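Local coordinates for protein homocysteine S-methyltransferase (Escherichia coli, PDB 5DMM) that catalyses methyl transfer from S-methylmethionine, or less efficiently S-adenosylmethionine, to homocysteine, yielding methionine with the help of a zinc ion, at residues A[174-179]-A[210-215]; A[237-242]-A[287-292]. All blocks are in the same frame, centred on the assembly; numbering follows the deposited sequence.

Contact 1 (A[174-179]-A[210-215]); sequences SEIEAL and RDVVAL
Leu215 reaches across from segment 210-215, on helix 209-217, and sets both methyls against Glu177 of segment 174-179, on helix 173-183; CD2 also meets Ile176. The contact is wholly apolar in character, and no hydrogen bond crosses it. Its tightest point is Leu215 CD2 against Glu177 CG, at 3.6 Å. The same methyl lies 3.9 Å from Glu177 CA, so it rests on the base of the glutamate and not on its carboxylate. The two side chains cross at about a right angle. Leu215 CG stands opposite its own backbone N (chi1 170°), and this carries the branch over to the facing helix.

A second set of contacts joins aliphatic branches. Ile176 offers its two ends to different partners. CG2 meets Leu215 CD2 at 4.1 Å, while CD1 meets Val212 CG1 at 4.3 Å. Ile176 and Val212 are buried. Both also pack on Phe195 of strand 191-197 and on Leu203 of strand 202-203. Glu177 and Leu215 are partly exposed and form the outer part of the contact.

The two helical segments run nearly parallel, at 8°, with axes 10.9 Å apart. Helices of successive beta-alpha units, joined through the sheet strand 191-197, lie side by side like this in the outer layer of a TIM barrel.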
ATOM      1  N   SER A 174       0.064 -14.659  11.257  1.00 21.83           N
ATOM      2  CA  SER A 174       1.348 -15.351  11.187  1.00 22.09           C
ATOM      3  C   SER A 174       2.192 -14.757  10.057  1.00 17.52           C
ATOM      4  O   SER A 174       3.406 -14.625  10.189  1.00 20.99           O
ATOM      5  CB  SER A 174       1.160 -16.866  11.004  1.00 24.76           C
ATOM      6  OG  SER A 174       0.665 -17.188   9.715  1.00 34.34           O
ATOM      7  N   GLU A 175       1.546 -14.353   8.965  1.00 16.66           N
ATOM      8  CA  GLU A 175       2.270 -13.707   7.867  1.00 17.07           C
ATOM      9  C   GLU A 175       2.746 -12.303   8.279  1.00 16.41           C
ATOM     10  O   GLU A 175       3.847 -11.880   7.933  1.00 16.11           O
ATOM     11  CB  GLU A 175       1.395 -13.642   6.613  1.00 17.74           C
ATOM     12  CG  GLU A 175       1.998 -12.826   5.471  1.00 15.46           C
ATOM     13  CD  GLU A 175       1.103 -12.774   4.248  1.00 17.84           C
ATOM     14  OE1 GLU A 175      -0.138 -12.882   4.391  1.00 18.06           O
ATOM     15  OE2 GLU A 175       1.648 -12.631   3.134  1.00 18.14           O
ATOM     16  N   ILE A 176       1.927 -11.589   9.045  1.00 14.03           N
ATOM     17  CA  ILE A 176       2.328 -10.281   9.547  1.00 13.73           C
ATOM     18  C   ILE A 176       3.594 -10.399  10.405  1.00 17.03           C
ATOM     19  O   ILE A 176       4.521  -9.595  10.264  1.00 17.21           O
ATOM     20  CB  ILE A 176       1.175  -9.616  10.340  1.00 16.80           C
ATOM     21  CG1 ILE A 176       0.087  -9.144   9.353  1.00 17.77           C
ATOM     22  CG2 ILE A 176       1.706  -8.455  11.166  1.00 16.60           C
ATOM     23  CD1 ILE A 176      -1.246  -8.805  10.009  1.00 18.47           C
ATOM     24  N   GLU A 177       3.647 -11.410  11.274  1.00 19.28           N
ATOM     25  CA  GLU A 177       4.840 -11.669  12.085  1.00 20.46           C
ATOM     26  C   GLU A 177       6.069 -11.950  11.223  1.00 15.72           C
ATOM     27  O   GLU A 177       7.139 -11.381  11.436  1.00 18.23           O
ATOM     28  CB  GLU A 177       4.614 -12.862  13.018  1.00 23.40           C
ATOM     29  CG  GLU A 177       3.388 -12.769  13.892  1.00 30.07           C
ATOM     30  CD  GLU A 177       3.077 -14.078  14.596  1.00 35.10           C
ATOM     31  OE1 GLU A 177       3.980 -14.944  14.693  1.00 42.31           O
ATOM     32  OE2 GLU A 177       1.925 -14.243  15.052  1.00 41.80           O
ATOM     33  N   ALA A 178       5.899 -12.849  10.262  1.00 16.97           N
ATOM     34  CA  ALA A 178       6.969 -13.225   9.333  1.00 17.64           C
ATOM     35  C   ALA A 178       7.508 -12.009   8.592  1.00 15.17           C
ATOM     36  O   ALA A 178       8.726 -11.830   8.442  1.00 16.75           O
ATOM     37  CB  ALA A 178       6.467 -14.266   8.339  1.00 17.14           C
ATOM     38  N   LEU A 179       6.595 -11.153   8.154  1.00 17.57           N
ATOM     39  CA  LEU A 179       6.951  -9.928   7.445  1.00 15.78           C
ATOM     40  C   LEU A 179       7.681  -8.910   8.336  1.00 17.17           C
ATOM     41  O   LEU A 179       8.641  -8.279   7.898  1.00 17.02           O
ATOM     42  CB  LEU A 179       5.682  -9.298   6.851  1.00 19.29           C
ATOM     43  CG  LEU A 179       5.733  -8.494   5.557  1.00 23.30           C
ATOM     44  CD1 LEU A 179       6.475  -9.237   4.476  1.00 21.47           C
ATOM     45  CD2 LEU A 179       4.305  -8.177   5.083  1.00 18.30           C
ATOM     46  N   ARG A 210      -5.725  -5.905  19.134  1.00 19.55           N
ATOM     47  CA  ARG A 210      -4.808  -5.594  20.223  1.00 23.28           C
ATOM     48  C   ARG A 210      -3.545  -6.461  20.120  1.00 20.81           C
ATOM     49  O   ARG A 210      -2.444  -6.000  20.417  1.00 21.68           O
ATOM     50  CB  ARG A 210      -5.497  -5.774  21.597  1.00 24.50           C
ATOM     51  CG  ARG A 210      -5.750  -7.219  22.011  1.00 26.51           C
ATOM     52  CD  ARG A 210      -6.451  -7.317  23.381  1.00 26.44           C
ATOM     53  NE  ARG A 210      -7.892  -7.458  23.191  1.00 39.98           N
ATOM     54  CZ  ARG A 210      -8.532  -8.622  23.177  1.00 33.67           C
ATOM     55  NH1 ARG A 210      -9.842  -8.658  22.974  1.00 41.70           N
ATOM     56  NH2 ARG A 210      -7.860  -9.746  23.376  1.00 29.18           N
ATOM     57  N   ASP A 211      -3.699  -7.704  19.667  1.00 20.19           N
ATOM     58  CA  ASP A 211      -2.563  -8.610  19.525  1.00 23.77           C
ATOM     59  C   ASP A 211      -1.669  -8.220  18.346  1.00 21.75           C
ATOM     60  O   ASP A 211      -0.443  -8.385  18.407  1.00 22.27           O
ATOM     61  CB  ASP A 211      -3.038 -10.058  19.357  1.00 24.16           C
ATOM     62  CG  ASP A 211      -3.758 -10.582  20.587  1.00 28.02           C
ATOM     63  OD1 ASP A 211      -3.489 -10.061  21.684  1.00 25.08           O
ATOM     64  OD2 ASP A 211      -4.582 -11.509  20.461  1.00 33.51           O
ATOM     65  N   VAL A 212      -2.280  -7.710  17.281  1.00 22.31           N
ATOM     66  CA  VAL A 212      -1.521  -7.291  16.103  1.00 20.00           C
ATOM     67  C   VAL A 212      -0.702  -6.058  16.447  1.00 19.76           C
ATOM     68  O   VAL A 212       0.488  -5.989  16.155  1.00 19.53           O
ATOM     69  CB  VAL A 212      -2.437  -6.998  14.904  1.00 21.85           C
ATOM     70  CG1 VAL A 212      -1.602  -6.618  13.675  1.00 21.84           C
ATOM     71  CG2 VAL A 212      -3.315  -8.214  14.596  1.00 20.39           C
ATOM     72  N   VAL A 213      -1.347  -5.090  17.094  1.00 19.44           N
ATOM     73  CA  VAL A 213      -0.690  -3.853  17.489  1.00 18.06           C
ATOM     74  C   VAL A 213       0.437  -4.137  18.475  1.00 23.27           C
ATOM     75  O   VAL A 213       1.531  -3.588  18.359  1.00 20.71           O
ATOM     76  CB  VAL A 213      -1.696  -2.854  18.125  1.00 17.72           C
ATOM     77  CG1 VAL A 213      -0.966  -1.664  18.723  1.00 23.31           C
ATOM     78  CG2 VAL A 213      -2.726  -2.401  17.103  1.00 24.42           C
ATOM     79  N   ALA A 214       0.169  -5.011  19.443  1.00 21.79           N
ATOM     80  CA  ALA A 214       1.166  -5.351  20.453  1.00 23.18           C
ATOM     81  C   ALA A 214       2.395  -5.978  19.800  1.00 25.40           C
ATOM     82  O   ALA A 214       3.533  -5.645  20.140  1.00 22.44           O
ATOM     83  CB  ALA A 214       0.572  -6.289  21.498  1.00 24.91           C
ATOM     84  N   LEU A 215       2.163  -6.868  18.843  1.00 21.97           N
ATOM     85  CA  LEU A 215       3.271  -7.494  18.136  1.00 22.72           C
ATOM     86  C   LEU A 215       4.114  -6.451  17.401  1.00 23.03           C
ATOM     87  O   LEU A 215       5.328  -6.372  17.595  1.00 22.16           O
ATOM     88  CB  LEU A 215       2.763  -8.536  17.145  1.00 25.13           C
ATOM     89  CG  LEU A 215       3.878  -9.025  16.217  1.00 29.59           C
ATOM     90  CD1 LEU A 215       4.575 -10.223  16.828  1.00 24.68           C
ATOM     91  CD2 LEU A 215       3.349  -9.321  14.812  1.00 30.71           C
TER

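Contact 2 (A[237-242]-A[287-292]); sequences AALQHL and AGARLI
Ala287 places its methyl against two consecutive residues of segment 237-242, on helix 235-243. Its CB lies 4.0 Å from Leu239 CB and equally 4.0 Å from Gln240 CG. The small side chain lets the backbones come close, with Gln240 CA and Ala287 CA 5.2 Å apart. Gln240 touches with the aliphatic part of its chain. It starts off pointing away from Ala287, but its CG sits beside the backbone N (chi1 -76°) and still meets the alanine methyl. Beyond CG the chain is extended, and the residue is exposed.

Leu239 makes the inner part of the contact. Its CB packs on Ala287, and its CD1 reaches on to Ala289 CB at 4.2 Å. One leucine thus spans the turn and the start of strand 289-292. No hydrogen bond links the segments, and the side-chain packing is apolar.

The next shell sets the position of the two alanines. Gly288, between them, has positive phi (91°) and is the C-prime residue of a Schellman motif that ends helix 281-286. In this motif Ala289 N bonds to Trp284 O, and Gly288 N bonds to Gln285 O. The chain then turns directly into the strand. Trp284 also packs on both Leu239 and Ala289. Val252 of strand 250-253 touches the same two residues.

Farther out, backbone hydrogen bonds join Arg290 to Leu17 and to Leu250, so strand 289-292 lies between strands 17-18 and 250-253 in the parallel sheet. Helix 235-243 packs outside this sheet. It meets the end of helix 281-286 near Ala287, and its Leu242 packs on Leu250.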
ATOM      1  N   ALA A 237     -15.173   2.954  12.709  1.00 21.51           N
ATOM      2  CA  ALA A 237     -15.192   2.099  13.898  1.00 21.45           C
ATOM      3  C   ALA A 237     -13.851   1.391  14.108  1.00 20.78           C
ATOM      4  O   ALA A 237     -13.359   1.275  15.236  1.00 19.27           O
ATOM      5  CB  ALA A 237     -16.312   1.072  13.786  1.00 23.72           C
ATOM      6  N   ALA A 238     -13.274   0.920  13.009  1.00 20.48           N
ATOM      7  CA  ALA A 238     -11.985   0.236  13.045  1.00 20.74           C
ATOM      8  C   ALA A 238     -10.880   1.184  13.478  1.00 19.70           C
ATOM      9  O   ALA A 238     -10.040   0.821  14.303  1.00 19.84           O
ATOM     10  CB  ALA A 238     -11.664  -0.351  11.690  1.00 18.12           C
ATOM     11  N   LEU A 239     -10.878   2.393  12.917  1.00 18.47           N
ATOM     12  CA  LEU A 239      -9.871   3.389  13.272  1.00 18.02           C
ATOM     13  C   LEU A 239      -9.998   3.802  14.723  1.00 17.20           C
ATOM     14  O   LEU A 239      -8.996   3.959  15.413  1.00 16.47           O
ATOM     15  CB  LEU A 239      -9.972   4.629  12.386  1.00 19.22           C
ATOM     16  CG  LEU A 239      -9.480   4.510  10.944  1.00 16.57           C
ATOM     17  CD1 LEU A 239      -9.750   5.809  10.169  1.00 20.98           C
ATOM     18  CD2 LEU A 239      -7.993   4.151  10.918  1.00 17.63           C
ATOM     19  N   GLN A 240     -11.230   4.004  15.180  1.00 19.42           N
ATOM     20  CA  GLN A 240     -11.440   4.413  16.571  1.00 15.59           C
ATOM     21  C   GLN A 240     -10.887   3.360  17.523  1.00 20.33           C
ATOM     22  O   GLN A 240     -10.327   3.700  18.563  1.00 21.42           O
ATOM     23  CB  GLN A 240     -12.926   4.679  16.844  1.00 20.75           C
ATOM     24  CG  GLN A 240     -13.402   5.989  16.265  1.00 26.05           C
ATOM     25  CD  GLN A 240     -14.914   6.142  16.280  1.00 34.26           C
ATOM     26  OE1 GLN A 240     -15.655   5.164  16.427  1.00 35.71           O
ATOM     27  NE2 GLN A 240     -15.383   7.381  16.119  1.00 37.43           N
ATOM     28  N   HIS A 241     -11.015   2.086  17.159  1.00 20.61           N
ATOM     29  CA  HIS A 241     -10.476   1.019  17.997  1.00 20.51           C
ATOM     30  C   HIS A 241      -8.940   1.058  18.009  1.00 21.72           C
ATOM     31  O   HIS A 241      -8.320   0.997  19.077  1.00 19.72           O
ATOM     32  CB  HIS A 241     -10.992  -0.344  17.528  1.00 21.15           C
ATOM     33  CG  HIS A 241     -10.564  -1.494  18.396  1.00 26.08           C
ATOM     34  ND1 HIS A 241     -10.998  -1.653  19.696  1.00 35.18           N
ATOM     35  CD2 HIS A 241      -9.738  -2.538  18.147  1.00 29.45           C
ATOM     36  CE1 HIS A 241     -10.458  -2.746  20.208  1.00 31.99           C
ATOM     37  NE2 HIS A 241      -9.691  -3.303  19.289  1.00 31.28           N
ATOM     38  N   LEU A 242      -8.327   1.176  16.829  1.00 20.83           N
ATOM     39  CA  LEU A 242      -6.874   1.316  16.739  1.00 18.05           C
ATOM     40  C   LEU A 242      -6.372   2.549  17.495  1.00 17.33           C
ATOM     41  O   LEU A 242      -5.326   2.514  18.121  1.00 18.21           O
ATOM     42  CB  LEU A 242      -6.434   1.384  15.273  1.00 16.21           C
ATOM     43  CG  LEU A 242      -6.617   0.097  14.470  1.00 21.08           C
ATOM     44  CD1 LEU A 242      -6.315   0.345  12.999  1.00 18.49           C
ATOM     45  CD2 LEU A 242      -5.688  -1.000  15.018  1.00 24.50           C
ATOM     46  N   ALA A 287      -9.777  10.382  14.642  1.00 18.83           N
ATOM     47  CA  ALA A 287      -9.477   9.046  15.142  1.00 17.25           C
ATOM     48  C   ALA A 287      -8.017   8.668  14.930  1.00 17.17           C
ATOM     49  O   ALA A 287      -7.674   7.500  15.016  1.00 18.69           O
ATOM     50  CB  ALA A 287     -10.380   8.008  14.487  1.00 18.13           C
ATOM     51  N   GLY A 288      -7.160   9.650  14.663  1.00 14.94           N
ATOM     52  CA  GLY A 288      -5.728   9.424  14.602  1.00 14.25           C
ATOM     53  C   GLY A 288      -5.177   9.058  13.232  1.00 15.75           C
ATOM     54  O   GLY A 288      -3.993   8.732  13.110  1.00 14.07           O
ATOM     55  N   ALA A 289      -6.020   9.114  12.207  1.00 14.20           N
ATOM     56  CA  ALA A 289      -5.545   8.846  10.845  1.00 15.04           C
ATOM     57  C   ALA A 289      -4.688  10.016  10.388  1.00 15.37           C
ATOM     58  O   ALA A 289      -5.064  11.183  10.585  1.00 16.47           O
ATOM     59  CB  ALA A 289      -6.713   8.627   9.880  1.00 14.11           C
ATOM     60  N   ARG A 290      -3.525   9.717   9.819  1.00 13.80           N
ATOM     61  CA  ARG A 290      -2.681  10.770   9.253  1.00 15.58           C
ATOM     62  C   ARG A 290      -2.167  10.435   7.846  1.00 15.38           C
ATOM     63  O   ARG A 290      -1.496  11.249   7.219  1.00 18.68           O
ATOM     64  CB  ARG A 290      -1.510  11.068  10.179  1.00 14.52           C
ATOM     65  CG  ARG A 290      -1.960  11.565  11.547  1.00 12.86           C
ATOM     66  CD  ARG A 290      -0.797  12.077  12.384  1.00 17.97           C
ATOM     67  NE  ARG A 290      -0.280  13.335  11.853  1.00 18.07           N
ATOM     68  CZ  ARG A 290       0.819  13.940  12.290  1.00 21.12           C
ATOM     69  NH1 ARG A 290       1.532  13.408  13.281  1.00 20.58           N
ATOM     70  NH2 ARG A 290       1.208  15.077  11.727  1.00 17.18           N
ATOM     71  N   LEU A 291      -2.478   9.236   7.374  1.00 15.32           N
ATOM     72  CA  LEU A 291      -2.162   8.850   5.991  1.00 14.57           C
ATOM     73  C   LEU A 291      -3.465   8.399   5.376  1.00 14.25           C
ATOM     74  O   LEU A 291      -4.018   7.378   5.786  1.00 16.88           O
ATOM     75  CB  LEU A 291      -1.111   7.729   5.928  1.00 13.72           C
ATOM     76  CG  LEU A 291       0.365   8.061   6.176  1.00 15.96           C
ATOM     77  CD1 LEU A 291       0.612   8.411   7.625  1.00 20.08           C
ATOM     78  CD2 LEU A 291       1.292   6.915   5.765  1.00 16.48           C
ATOM     79  N   ILE A 292      -3.966   9.162   4.402  1.00 15.66           N
ATOM     80  CA  ILE A 292      -5.307   8.958   3.888  1.00 12.15           C
ATOM     81  C   ILE A 292      -5.311   8.906   2.348  1.00 13.99           C
ATOM     82  O   ILE A 292      -4.746   9.770   1.684  1.00 16.80           O
ATOM     83  CB  ILE A 292      -6.251  10.069   4.376  1.00 15.09           C
ATOM     84  CG1 ILE A 292      -6.215  10.122   5.909  1.00 17.58           C
ATOM     85  CG2 ILE A 292      -7.677   9.856   3.862  1.00 14.08           C
ATOM     86  CD1 ILE A 292      -7.199  11.060   6.516  1.00 19.87           C
TER

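Overall arrangement
Both contacts belong to the outer side of one TIM-barrel domain, and their centres are 18 Å apart. They follow in series along the chain: contact 1 closes before contact 2 opens. Contact 1 joins helices 173-183 and 209-217. Contact 2 joins helix 235-243 to the turn that leads into strand 289-292. The two meet directly where Val213 CG2 packs on Leu242 CD2, at 3.9 Å. Helices 209-217 and 235-243 are successive in the chain, with strand 222-228 between them. Contact 1 lies within the helical layer; contact 2 joins that layer to the sheet. Both lie away from the homocysteine pocket and its zinc and are packing contacts of the barrel.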